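Local structure of endo-1,3-beta-glucanase, family GH16 (Zobellia galactanivorans, 4CRQ) at residues A87-G91 against Q92-P96. The protein probably hydrolyses internal beta-1,3 bonds of laminarin, this chain being the catalytic GH16 module of a larger modular laminarinase. The protein carries 1 engineered substitution. Residues are numbered along the deposited sequence; the frame is centred on the assembly and turned at random.
Sequences ALPSG and QGLWP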
loop_
_atom_site.group_PDB
_atom_site.type_symbol
_atom_site.label_atom_id
_atom_site.label_comp_id
_atom_site.label_asym_id
_atom_site.label_seq_id
_atom_site.Cartn_x
_atom_site.Cartn_y
_atom_site.Cartn_z
ATOM N N ALA A 87 10.049 5.492 -5.300
ATOM C CA ALA A 87 10.235 6.939 -5.518
ATOM C C ALA A 87 8.832 7.477 -5.804
ATOM O O ALA A 87 8.097 6.907 -6.608
ATOM C CB ALA A 87 11.193 7.222 -6.663
ATOM N N LEU A 88 8.439 8.575 -5.159
ATOM C CA LEU A 88 7.071 9.075 -5.222
ATOM C C LEU A 88 6.932 10.443 -5.867
ATOM O O LEU A 88 7.795 11.288 -5.677
ATOM C CB LEU A 88 6.533 9.191 -3.776
ATOM C CG LEU A 88 6.407 7.883 -2.969
ATOM C CD1 LEU A 88 6.032 8.167 -1.514
ATOM C CD2 LEU A 88 5.396 6.920 -3.636
ATOM N N PRO A 89 5.832 10.662 -6.618
ATOM C CA PRO A 89 5.577 11.968 -7.218
ATOM C C PRO A 89 4.922 12.867 -6.176
ATOM O O PRO A 89 4.398 12.354 -5.198
ATOM C CB PRO A 89 4.590 11.650 -8.325
ATOM C CG PRO A 89 3.816 10.457 -7.815
ATOM C CD PRO A 89 4.774 9.672 -6.958
ATOM N N SER A 90 4.926 14.183 -6.357
ATOM C CA SER A 90 4.279 15.052 -5.371
ATOM C C SER A 90 3.188 15.880 -6.030
ATOM O O SER A 90 3.371 16.314 -7.163
ATOM C CB SER A 90 5.319 15.935 -4.672
ATOM O OG SER A 90 6.187 15.156 -3.840
ATOM N N GLY A 91 2.068 16.088 -5.341
ATOM C CA GLY A 91 1.011 16.926 -5.896
ATOM C C GLY A 91 -0.232 16.779 -5.074
ATOM O O GLY A 91 -0.538 15.652 -4.629
ATOM N N GLN A 92 -0.951 17.895 -4.882
ATOM C CA GLN A 92 -2.215 17.922 -4.135
ATOM C C GLN A 92 -3.133 16.870 -4.755
ATOM O O GLN A 92 -3.321 16.856 -5.988
ATOM C CB GLN A 92 -2.836 19.349 -4.138
ATOM C CG GLN A 92 -3.906 19.617 -3.093
ATOM C CD GLN A 92 -3.427 19.424 -1.658
ATOM O OE1 GLN A 92 -4.211 19.020 -0.819
ATOM N NE2 GLN A 92 -2.139 19.694 -1.373
ATOM N N GLY A 93 -3.670 15.988 -3.912
ATOM C CA GLY A 93 -4.589 14.935 -4.348
ATOM C C GLY A 93 -3.962 13.554 -4.453
ATOM O O GLY A 93 -4.687 12.552 -4.391
ATOM N N LEU A 94 -2.638 13.480 -4.613
ATOM C CA LEU A 94 -1.989 12.164 -4.848
ATOM C C LEU A 94 -1.913 11.338 -3.589
ATOM O O LEU A 94 -1.555 11.870 -2.525
ATOM C CB LEU A 94 -0.590 12.303 -5.496
ATOM C CG LEU A 94 -0.611 12.936 -6.906
ATOM C CD1 LEU A 94 0.816 13.155 -7.376
ATOM C CD2 LEU A 94 -1.428 12.100 -7.911
ATOM N N TRP A 95 -2.226 10.037 -3.706
ATOM C CA TRP A 95 -2.295 9.169 -2.536
ATOM C C TRP A 95 -1.747 7.783 -2.815
ATOM O O TRP A 95 -2.524 6.828 -2.977
ATOM C CB TRP A 95 -3.734 9.214 -2.001
ATOM C CG TRP A 95 -4.022 8.444 -0.738
ATOM C CD1 TRP A 95 -3.117 7.921 0.198
ATOM C CD2 TRP A 95 -5.336 8.117 -0.227
ATOM N NE1 TRP A 95 -3.778 7.288 1.213
ATOM C CE2 TRP A 95 -5.122 7.372 1.028
ATOM C CE3 TRP A 95 -6.639 8.342 -0.669
ATOM C CZ2 TRP A 95 -6.190 6.892 1.795
ATOM C CZ3 TRP A 95 -7.707 7.857 0.108
ATOM C CH2 TRP A 95 -7.486 7.148 1.313
ATOM N N PRO A 96 -0.410 7.670 -2.863
ATOM C CA PRO A 96 0.196 6.374 -3.114
ATOM C C PRO A 96 0.212 5.508 -1.852
ATOM O O PRO A 96 0.204 6.042 -0.718
ATOM C CB PRO A 96 1.640 6.754 -3.486
ATOM C CG PRO A 96 1.919 7.984 -2.628
ATOM C CD PRO A 96 0.622 8.746 -2.740
#
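A type II beta turn from Gly91 to Leu94 reverses the chain in the connection between strands 80-87 and 94-102 of the GH16 beta-sandwich. Leu94 N donates to Gly91 O (3.0 Å), a nearly straight bond at 164° at the hydrogen. Gly93, at the third position of the turn, has a positive phi of 103°, a conformation readily adopted by glycine. Beyond the turn, apolar side chains of the two arms touch. Leu94 has its CG beside its own backbone N (chi1 -63°), and its CD1 reaches back to the backbone of the preceding arm, 3.8 Å from Gly91 N and 3.9 Å from Ser90 C. The same methyl meets the ring of Pro89, where CG of Pro89 lies 4.1 Å from CD1 of Leu94. Farther from the turn, CD2 of Leu88 lies against the Pro96 ring, touching its CB at 3.8 Å. Ser90 OG is hydrogen-bonded to Arg121, while Gly93 N is hydrogen-bonded to Asn123 OD1. The apolar residues pack on the neighbouring strands: Pro89 and Leu94 both touch Ala220 of strand 220-231, and Pro96 rests on Met222 of that strand and Met202 of strand 196-204.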